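Local coordinates for hypothetical protein Atu2144 (Agrobacterium tumefaciens, PDB 2ODF) that is of unknown function but belongs to the N-formylglutamate amidohydrolase family, and so is probably a zinc-dependent amidohydrolase, at residues Glu10-Ala15 with Gln80-Leu85; Val16-Ala21 with His74-Tyr79; Ala34-Pro39 with Ala56-Gly61; Leu85-Asn90 with Ala121-Leu126. All blocks are in the same frame, centred on the assembly; numbering follows the deposited sequence.

Contact 1 of 4, residues Glu10-Ala15 with Gln80-Leu85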
# COMPACT_ATOMS: atom_id res chain seq x y z
N GLU A 10 -11.31 -18.21 -7.02
CA GLU A 10 -10.65 -19.39 -6.44
C GLU A 10 -9.61 -20.00 -7.37
O GLU A 10 -8.48 -20.21 -6.97
CB GLU A 10 -11.67 -20.48 -6.02
CG GLU A 10 -12.01 -20.50 -4.53
CD GLU A 10 -12.79 -21.77 -4.12
OE1 GLU A 10 -12.21 -22.89 -4.16
OE2 GLU A 10 -13.99 -21.64 -3.78
N ALA A 11 -10.00 -20.27 -8.63
CA ALA A 11 -9.11 -20.92 -9.59
C ALA A 11 -7.84 -20.10 -9.90
O ALA A 11 -6.82 -20.67 -10.28
CB ALA A 11 -9.85 -21.22 -10.88
N GLU A 12 -7.92 -18.78 -9.75
CA GLU A 12 -6.79 -17.91 -10.06
C GLU A 12 -5.64 -18.04 -9.10
O GLU A 12 -4.49 -17.69 -9.44
CB GLU A 12 -7.25 -16.44 -10.05
CG GLU A 12 -7.60 -16.02 -11.41
CD GLU A 12 -8.28 -14.67 -11.49
OE1 GLU A 12 -8.69 -14.06 -10.47
OE2 GLU A 12 -8.42 -14.27 -12.65
N GLY A 13 -5.95 -18.50 -7.89
CA GLY A 13 -4.95 -18.69 -6.85
C GLY A 13 -4.52 -17.39 -6.22
O GLY A 13 -5.31 -16.44 -6.09
N LYS A 14 -3.24 -17.36 -5.83
CA LYS A 14 -2.69 -16.33 -5.00
C LYS A 14 -1.75 -15.37 -5.77
O LYS A 14 -1.18 -15.73 -6.79
CB LYS A 14 -2.03 -17.02 -3.80
CG LYS A 14 -0.75 -16.40 -3.33
CD LYS A 14 -0.97 -15.53 -2.10
CE LYS A 14 -0.03 -14.40 -1.98
NZ LYS A 14 0.45 -14.38 -0.61
N ALA A 15 -1.63 -14.13 -5.29
CA ALA A 15 -0.77 -13.13 -5.92
C ALA A 15 0.69 -13.59 -6.07
O ALA A 15 1.32 -13.33 -7.07
CB ALA A 15 -0.81 -11.81 -5.11
N GLN A 80 5.70 -12.81 -8.92
CA GLN A 80 4.35 -12.26 -8.98
C GLN A 80 3.57 -13.01 -10.04
O GLN A 80 4.06 -13.19 -11.16
CB GLN A 80 4.51 -10.77 -9.30
CG GLN A 80 3.31 -9.91 -9.43
CD GLN A 80 2.22 -10.09 -8.36
OE1 GLN A 80 2.31 -9.57 -7.23
NE2 GLN A 80 1.16 -10.72 -8.76
N ARG A 81 2.38 -13.49 -9.67
CA ARG A 81 1.57 -14.31 -10.58
C ARG A 81 0.61 -13.53 -11.50
O ARG A 81 -0.04 -14.14 -12.33
CB ARG A 81 0.82 -15.38 -9.76
CG ARG A 81 1.79 -16.33 -9.06
CD ARG A 81 1.12 -17.45 -8.36
NE ARG A 81 0.46 -18.36 -9.29
CZ ARG A 81 -0.85 -18.39 -9.52
NH1 ARG A 81 -1.67 -17.56 -8.87
NH2 ARG A 81 -1.33 -19.27 -10.40
N PHE A 82 0.54 -12.21 -11.35
CA PHE A 82 -0.31 -11.36 -12.17
C PHE A 82 0.43 -10.19 -12.76
O PHE A 82 1.50 -9.79 -12.26
CB PHE A 82 -1.55 -10.89 -11.36
CG PHE A 82 -2.38 -12.05 -10.87
CD1 PHE A 82 -3.37 -12.60 -11.65
CD2 PHE A 82 -2.06 -12.67 -9.67
CE1 PHE A 82 -4.06 -13.72 -11.22
CE2 PHE A 82 -2.73 -13.75 -9.24
CZ PHE A 82 -3.73 -14.28 -10.01
N SER A 83 -0.15 -9.65 -13.84
CA SER A 83 0.50 -8.70 -14.72
C SER A 83 0.85 -7.38 -14.07
O SER A 83 0.05 -6.81 -13.27
CB SER A 83 -0.39 -8.39 -15.92
OG SER A 83 0.20 -7.42 -16.76
N ARG A 84 2.01 -6.88 -14.48
CA ARG A 84 2.49 -5.54 -14.14
C ARG A 84 1.52 -4.44 -14.64
O ARG A 84 1.65 -3.27 -14.24
CB ARG A 84 3.87 -5.29 -14.76
CG ARG A 84 3.88 -5.27 -16.32
CD ARG A 84 5.25 -4.99 -16.90
NE ARG A 84 5.76 -3.70 -16.46
CZ ARG A 84 6.90 -3.14 -16.86
NH1 ARG A 84 7.70 -3.77 -17.70
NH2 ARG A 84 7.25 -1.96 -16.38
N LEU A 85 0.64 -4.79 -15.57
CA LEU A 85 -0.39 -3.83 -16.03
C LEU A 85 -1.39 -3.49 -14.94
O LEU A 85 -1.90 -2.36 -14.92
CB LEU A 85 -1.13 -4.33 -17.25
CG LEU A 85 -0.35 -4.37 -18.56
CD1 LEU A 85 -1.16 -5.18 -19.55
CD2 LEU A 85 -0.07 -3.02 -19.08
O HOH W 1 -4.08 -20.51 -10.55
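R81 reaches from the loop after strand 77-80 to the backbone of 10-15, and its side chain runs along a row of carbonyl oxygens. R81 CB lies near two of them, 3.4 Å from A15 O. CG keeps the same two neighbours, A15 O and K14 O. CD passes K14 O. The chain then bends at chi3 (66°), which turns the guanidinium back along the turn. At the tip, R81 NH1 donates to K14 O at 2.8 Å and to E12 O at 2.9 Å. Both acceptors sit at the edge of the guanidinium, in its plane. The bond to E12 O is almost straight, 178° at the hydrogen. NH2 continues the line through water 1, which accepts from it and donates to A11 O.

The type I beta turn from E10 to G13 supplies A11 O and E12 O; K14 O and A15 O follow it. The segment leads into strand 16-19, an outermost strand of the mixed sheet within this chain. The R81 backbone takes part as well: R81 N donates to A15 O at 2.8 Å.

The F82 ring turns an edge to the same segment, with F82 CE2 3.5 Å from K14 O and F82 CZ 4.1 Å from E12 CB. F8 and P39 also pack on this ring, and L126 of helix 116-143 touches it. The E12 carboxylate turns elsewhere, to the backbone N of Q40 and of T9.

Contact 2 of 4, residues Val16-Ala21 with His74-Tyr79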
# COMPACT_ATOMS: atom_id res chain seq x y z
N VAL A 16 1.21 -14.26 -5.06
CA VAL A 16 2.65 -14.50 -4.94
C VAL A 16 2.96 -15.99 -5.11
O VAL A 16 2.29 -16.81 -4.52
CB VAL A 16 3.21 -14.05 -3.57
CG1 VAL A 16 4.74 -14.20 -3.55
CG2 VAL A 16 2.79 -12.59 -3.25
N GLY A 17 3.90 -16.30 -5.99
CA GLY A 17 4.43 -17.64 -6.15
C GLY A 17 5.79 -17.77 -5.49
O GLY A 17 6.58 -16.82 -5.49
N VAL A 18 6.05 -18.91 -4.87
CA VAL A 18 7.38 -19.16 -4.32
C VAL A 18 7.76 -20.57 -4.72
O VAL A 18 6.96 -21.49 -4.55
CB VAL A 18 7.46 -18.99 -2.78
CG1 VAL A 18 8.85 -19.41 -2.23
CG2 VAL A 18 7.13 -17.54 -2.38
N GLU A 19 8.95 -20.71 -5.28
CA GLU A 19 9.48 -21.98 -5.68
C GLU A 19 10.82 -22.22 -5.01
O GLU A 19 11.55 -21.31 -4.76
CB GLU A 19 9.54 -22.09 -7.19
CG GLU A 19 8.18 -22.29 -7.86
CD GLU A 19 8.25 -22.20 -9.37
OE1 GLU A 19 9.35 -22.19 -9.90
OE2 GLU A 19 7.22 -22.17 -10.02
N ASN A 20 11.08 -23.46 -4.67
CA ASN A 20 12.30 -23.80 -3.98
C ASN A 20 12.39 -23.04 -2.65
O ASN A 20 13.41 -22.58 -2.29
CB ASN A 20 13.47 -23.51 -4.91
CG ASN A 20 14.46 -24.62 -4.97
OD1 ASN A 20 14.29 -25.60 -4.33
ND2 ASN A 20 15.52 -24.42 -5.70
N ALA A 21 11.27 -22.95 -1.94
CA ALA A 21 11.18 -22.23 -0.65
C ALA A 21 12.28 -22.67 0.32
O ALA A 21 12.93 -21.85 1.00
CB ALA A 21 9.79 -22.43 -0.02
N HIS A 74 20.46 -23.40 -6.69
CA HIS A 74 19.71 -23.98 -5.56
C HIS A 74 19.13 -22.83 -4.75
O HIS A 74 19.37 -22.68 -3.55
CB HIS A 74 20.59 -24.92 -4.75
CG HIS A 74 21.29 -25.91 -5.61
ND1 HIS A 74 20.64 -27.00 -6.16
CD2 HIS A 74 22.55 -25.93 -6.11
CE1 HIS A 74 21.49 -27.68 -6.91
NE2 HIS A 74 22.65 -27.05 -6.90
N ALA A 75 18.36 -22.02 -5.45
CA ALA A 75 17.94 -20.73 -4.91
C ALA A 75 16.41 -20.57 -4.95
O ALA A 75 15.77 -20.79 -5.97
CB ALA A 75 18.58 -19.63 -5.67
N THR A 76 15.86 -20.16 -3.83
CA THR A 76 14.47 -19.75 -3.74
C THR A 76 14.13 -18.66 -4.77
O THR A 76 14.93 -17.75 -5.06
CB THR A 76 14.18 -19.24 -2.33
OG1 THR A 76 14.43 -20.29 -1.40
CG2 THR A 76 12.73 -18.73 -2.19
N LEU A 77 12.93 -18.78 -5.32
CA LEU A 77 12.42 -17.84 -6.32
C LEU A 77 11.07 -17.36 -5.85
O LEU A 77 10.19 -18.17 -5.61
CB LEU A 77 12.27 -18.49 -7.68
CG LEU A 77 11.50 -17.77 -8.78
CD1 LEU A 77 12.10 -16.40 -9.08
CD2 LEU A 77 11.48 -18.65 -10.03
N VAL A 78 10.93 -16.05 -5.72
CA VAL A 78 9.66 -15.39 -5.40
C VAL A 78 9.24 -14.61 -6.62
O VAL A 78 10.01 -13.81 -7.16
CB VAL A 78 9.77 -14.43 -4.23
CG1 VAL A 78 8.38 -13.82 -3.91
CG2 VAL A 78 10.35 -15.13 -3.02
N TYR A 79 8.00 -14.85 -7.07
CA TYR A 79 7.52 -14.23 -8.28
C TYR A 79 6.05 -13.81 -8.14
O TYR A 79 5.28 -14.36 -7.32
CB TYR A 79 7.78 -15.11 -9.50
CG TYR A 79 6.97 -16.39 -9.57
CD1 TYR A 79 7.37 -17.53 -8.86
CD2 TYR A 79 5.84 -16.47 -10.36
CE1 TYR A 79 6.64 -18.70 -8.92
CE2 TYR A 79 5.11 -17.67 -10.43
CZ TYR A 79 5.52 -18.77 -9.70
OH TYR A 79 4.80 -19.96 -9.75
O HOH W 2 4.88 -22.97 -8.63
O HOH W 3 17.79 -26.56 -6.33
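Y79 lays one face of its ring over G17. The G17 CA stands 3.9 Å from the Y79 ring centroid, offset toward the rim, in a CH-pi contact. Chi1 of 69° places CG between the backbone N and the carbonyl carbon of Y79, and this folds the ring back across the neighbouring strand. G17 has no side chain, which leaves room for the ring.

Beyond the glycine, the ring reaches E19. The two side chains cross, with carboxylate and ring planes 70° apart. Water 2 donates to E19 OE2 and also bonds to Y79 OH. OE2 has a stronger partner in R67 of helix 62-73, with which it forms a salt bridge.

Strands 16-19 and 77-79 run antiparallel. G17 with Y79 and E19 with L77 are hydrogen-bonded pairs, and V18 with V78 is the non-hydrogen-bonded pair between them. G17 N donates to Y79 O at 2.7 Å, and E19 N to L77 O at 2.8 Å. On the other face V16 CG1 meets V78 CG1 at 3.7 Å, while V18 CG2 lies beside V78 CG2 at 4.1 Å.

Past the strands, T76 OG1 donates to N20 O at 2.7 Å and accepts from R141. Both faces pack on helices. The valine face meets helix 116-143, largely by apolar contact, while the other adds a ring and the E19-R67 salt bridge, which probably favours an ionised E19.

Contact 3 of 4, residues Ala34-Pro39 with Ala56-Gly61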
# COMPACT_ATOMS: atom_id res chain seq x y z
N ALA A 34 6.94 -11.53 -13.91
CA ALA A 34 6.98 -12.94 -14.26
C ALA A 34 5.79 -13.37 -15.11
O ALA A 34 5.92 -14.29 -15.93
CB ALA A 34 6.98 -13.79 -12.96
N SER A 35 4.64 -12.74 -14.89
CA SER A 35 3.37 -13.27 -15.42
C SER A 35 2.49 -12.22 -16.07
O SER A 35 2.33 -11.12 -15.57
CB SER A 35 2.60 -13.99 -14.30
OG SER A 35 1.32 -14.39 -14.79
N ALA A 36 1.89 -12.61 -17.19
CA ALA A 36 1.04 -11.75 -17.99
C ALA A 36 -0.44 -11.87 -17.61
O ALA A 36 -1.28 -11.15 -18.17
CB ALA A 36 1.23 -12.11 -19.45
N THR A 37 -0.75 -12.73 -16.64
CA THR A 37 -2.12 -13.02 -16.25
C THR A 37 -2.86 -11.76 -15.71
O THR A 37 -2.34 -11.02 -14.89
CB THR A 37 -2.20 -14.12 -15.20
OG1 THR A 37 -1.45 -15.27 -15.66
CG2 THR A 37 -3.66 -14.51 -14.98
N ILE A 38 -4.04 -11.54 -16.25
CA ILE A 38 -4.93 -10.46 -15.81
C ILE A 38 -6.01 -11.15 -14.97
O ILE A 38 -6.68 -12.07 -15.45
CB ILE A 38 -5.63 -9.72 -16.99
CG1 ILE A 38 -4.63 -9.24 -18.06
CG2 ILE A 38 -6.46 -8.53 -16.45
CD1 ILE A 38 -3.49 -8.38 -17.56
N PRO A 39 -6.20 -10.69 -13.71
CA PRO A 39 -7.29 -11.25 -12.92
C PRO A 39 -8.61 -11.10 -13.66
O PRO A 39 -8.81 -10.12 -14.37
CB PRO A 39 -7.29 -10.40 -11.65
CG PRO A 39 -5.94 -9.84 -11.56
CD PRO A 39 -5.46 -9.65 -12.96
N ALA A 56 3.98 -5.60 -22.99
CA ALA A 56 3.24 -4.67 -22.11
C ALA A 56 2.81 -5.36 -20.80
O ALA A 56 2.81 -4.75 -19.73
CB ALA A 56 1.99 -4.09 -22.81
N ALA A 57 2.44 -6.64 -20.92
CA ALA A 57 1.84 -7.41 -19.84
C ALA A 57 2.82 -8.15 -18.95
O ALA A 57 2.45 -8.54 -17.85
CB ALA A 57 0.83 -8.40 -20.39
N TRP A 58 4.04 -8.37 -19.41
CA TRP A 58 5.03 -9.15 -18.68
C TRP A 58 6.42 -8.99 -19.29
O TRP A 58 6.58 -8.32 -20.32
CB TRP A 58 4.61 -10.63 -18.65
CG TRP A 58 4.77 -11.34 -19.97
CD1 TRP A 58 4.56 -10.84 -21.21
CD2 TRP A 58 5.16 -12.69 -20.15
NE1 TRP A 58 4.80 -11.79 -22.15
CE2 TRP A 58 5.17 -12.95 -21.52
CE3 TRP A 58 5.51 -13.73 -19.27
CZ2 TRP A 58 5.52 -14.19 -22.05
CZ3 TRP A 58 5.84 -14.95 -19.79
CH2 TRP A 58 5.84 -15.18 -21.17
N ASP A 59 7.42 -9.55 -18.62
CA ASP A 59 8.78 -9.68 -19.18
C ASP A 59 8.87 -11.09 -19.75
O ASP A 59 9.12 -12.06 -19.01
CB ASP A 59 9.84 -9.53 -18.08
CG ASP A 59 10.01 -8.11 -17.60
OD1 ASP A 59 9.13 -7.24 -17.86
OD2 ASP A 59 11.02 -7.88 -16.88
N PRO A 60 8.69 -11.23 -21.08
CA PRO A 60 8.79 -12.56 -21.67
C PRO A 60 10.16 -13.16 -21.46
O PRO A 60 11.17 -12.47 -21.61
CB PRO A 60 8.56 -12.32 -23.18
CG PRO A 60 8.28 -10.90 -23.36
CD PRO A 60 8.46 -10.16 -22.07
N GLY A 61 10.18 -14.43 -21.06
CA GLY A 61 11.42 -15.15 -20.84
C GLY A 61 11.94 -15.07 -19.41
O GLY A 61 12.70 -15.91 -19.01
O HOH W 4 8.31 -14.12 -17.47
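Two loops on either side of helix 49-52 in the sequence meet here: segment 34-39, which follows strand 27-31, and segment 56-61, which leads into helix 62-73. W58 carries the contact. Its chi1 of 72° sets CG between the backbone N and the carbonyl carbon, and the indole reaches across the backbone of 34-39. The methyl of A36 sits over one indole face, with A36 CB 4.0 Å from the centroid of the W58 five-membered ring, a CH-pi contact. P60 CA lies over the centre of the opposite face, so the indole is held between the two. At the ring edge, A34 O is 3.4 Å from W58 CE3, in the ring plane.

A57 adds a small apolar contact, A57 CB being 3.8 Å from A36 CB. A57 O receives a CA-H...O contact from A36 CA at 3.5 Å, and also accepts from S83 OG. No direct hydrogen bond joins the two segments. Water 4 joins them instead, donating to A34 O at 2.8 Å and to D59 O at 2.7 Å.

S35 is turned the other way, and its OG donates to R81 O. S35 OG accepts from T37 N at 3.2 Å, which makes an ST turn in the loop that follows strand 27-31.

Contact 4 of 4, residues Leu85-Asn90 with Ala121-Leu126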
# COMPACT_ATOMS: atom_id res chain seq x y z
N LEU A 85 0.64 -4.79 -15.57
CA LEU A 85 -0.39 -3.83 -16.03
C LEU A 85 -1.39 -3.49 -14.94
O LEU A 85 -1.90 -2.36 -14.92
CB LEU A 85 -1.13 -4.33 -17.25
CG LEU A 85 -0.35 -4.37 -18.56
CD1 LEU A 85 -1.16 -5.18 -19.55
CD2 LEU A 85 -0.07 -3.02 -19.08
N VAL A 86 -1.66 -4.44 -14.04
CA VAL A 86 -2.56 -4.21 -12.93
C VAL A 86 -1.82 -3.48 -11.79
O VAL A 86 -2.28 -2.46 -11.28
CB VAL A 86 -3.23 -5.52 -12.43
CG1 VAL A 86 -4.22 -5.21 -11.29
CG2 VAL A 86 -3.99 -6.18 -13.59
N TYR A 87 -0.65 -3.99 -11.43
CA TYR A 87 0.22 -3.30 -10.48
C TYR A 87 1.65 -3.70 -10.79
O TYR A 87 1.98 -4.91 -10.76
CB TYR A 87 -0.13 -3.60 -8.99
CG TYR A 87 0.58 -2.63 -8.08
CD1 TYR A 87 1.97 -2.66 -7.96
CD2 TYR A 87 -0.09 -1.62 -7.41
CE1 TYR A 87 2.66 -1.73 -7.20
CE2 TYR A 87 0.59 -0.69 -6.62
CZ TYR A 87 1.98 -0.75 -6.54
OH TYR A 87 2.72 0.17 -5.80
N ASP A 88 2.50 -2.72 -11.08
CA ASP A 88 3.92 -2.96 -11.31
C ASP A 88 4.62 -3.04 -9.97
O ASP A 88 4.89 -2.02 -9.33
CB ASP A 88 4.55 -1.87 -12.19
CG ASP A 88 5.97 -2.21 -12.63
OD1 ASP A 88 6.63 -3.02 -11.94
OD2 ASP A 88 6.41 -1.67 -13.66
N CYS A 89 4.89 -4.26 -9.52
CA CYS A 89 5.43 -4.46 -8.17
C CYS A 89 6.85 -3.90 -8.00
O CYS A 89 7.35 -3.84 -6.88
CB CYS A 89 5.36 -5.91 -7.79
SG CYS A 89 3.72 -6.42 -7.37
N ASN A 90 7.49 -3.50 -9.09
CA ASN A 90 8.77 -2.80 -9.00
C ASN A 90 8.57 -1.28 -8.95
O ASN A 90 9.46 -0.55 -9.31
CB ASN A 90 9.68 -3.16 -10.20
CG ASN A 90 11.16 -2.80 -9.95
OD1 ASN A 90 11.60 -2.71 -8.82
ND2 ASN A 90 11.91 -2.63 -11.02
N ALA A 121 -7.28 -1.35 -3.59
CA ALA A 121 -7.53 -2.75 -3.90
C ALA A 121 -6.29 -3.41 -4.50
O ALA A 121 -5.84 -4.47 -4.02
CB ALA A 121 -8.75 -2.89 -4.86
N ARG A 122 -5.70 -2.76 -5.51
CA ARG A 122 -4.52 -3.32 -6.18
C ARG A 122 -3.30 -3.31 -5.29
O ARG A 122 -2.54 -4.25 -5.27
CB ARG A 122 -4.23 -2.52 -7.44
CG ARG A 122 -5.37 -2.58 -8.43
CD ARG A 122 -4.98 -1.86 -9.66
NE ARG A 122 -6.05 -1.74 -10.63
CZ ARG A 122 -5.87 -1.42 -11.91
NH1 ARG A 122 -4.64 -1.24 -12.39
NH2 ARG A 122 -6.93 -1.27 -12.71
N THR A 123 -3.11 -2.22 -4.56
CA THR A 123 -1.99 -2.11 -3.64
C THR A 123 -2.02 -3.20 -2.56
O THR A 123 -0.99 -3.80 -2.23
CB THR A 123 -1.96 -0.70 -2.98
OG1 THR A 123 -1.89 0.33 -3.98
CG2 THR A 123 -0.81 -0.57 -2.05
N SER A 124 -3.21 -3.48 -2.04
CA SER A 124 -3.40 -4.44 -0.97
C SER A 124 -3.26 -5.89 -1.40
O SER A 124 -2.83 -6.71 -0.61
CB SER A 124 -4.81 -4.30 -0.37
OG SER A 124 -5.00 -5.27 0.63
N ALA A 125 -3.69 -6.17 -2.61
CA ALA A 125 -3.84 -7.54 -3.13
C ALA A 125 -2.59 -8.03 -3.85
O ALA A 125 -2.28 -9.22 -3.78
CB ALA A 125 -5.02 -7.62 -4.06
N LEU A 126 -1.90 -7.11 -4.53
CA LEU A 126 -0.74 -7.46 -5.35
C LEU A 126 0.57 -6.98 -4.79
O LEU A 126 1.48 -7.77 -4.69
CB LEU A 126 -0.90 -6.94 -6.77
CG LEU A 126 -2.03 -7.59 -7.58
CD1 LEU A 126 -2.18 -6.83 -8.90
CD2 LEU A 126 -1.83 -9.13 -7.81
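The R122 side chain runs extended from CG to NE, with chi2 -176° and chi3 -174°, and this carries its guanidinium from helix 116-143 to the carbonyl of V86. R122 NH1 donates to V86 O at 2.9 Å. The donor lies in the carbonyl plane, on a lone pair, but the oxygen sits 21° out of the guanidinium plane. V86 CG1 lies over one face of that guanidinium and is 3.8 Å from R122 CD.

The same methyl meets L126, one turn further along the helix: V86 CG1 is 3.5 Å from L126 CD1, the two side chains crossing at about a right angle. L126 CD1 also touches Y87 CB at 3.8 Å. The Y87 side chain crosses that of T123 at a slant, with Y87 CE2 3.8 Å from T123 OG1. Y87 OH bonds to R91 O, and T123 OG1 to R119 O within the helix. C89 SG lies 3.7 Å from L126 O.

R122 has further partners. NE makes a salt bridge to E118, and NH1 also bonds to N111 OD1. The E118 carboxylate probably balances the charge of this buried arginine, while N111 OD1 and V86 O take its NH1.

How the contacts relate
Contact 4 is the buried one of the four; contacts 1, 2 and 3 are partly buried. Contacts 1 and 2 hold the same two pieces of chain, since segment 10-15 runs into strand 16-19 and segment 80-85 carries on from strand 77-80. Contact 2 pairs regular strands through backbone bonds. Contact 1 continues the junction beyond them, mainly through an arginine that donates to backbone carbonyls. Contact 3 joins loops by ring packing and a water, and S83 of contact 1 bonds to its A57 O and T37 O. Contact 4 shares L85 with contact 1 and sets that loop on helix 116-143. Contacts 2 and 4 do not touch, their centres about 19 Å apart.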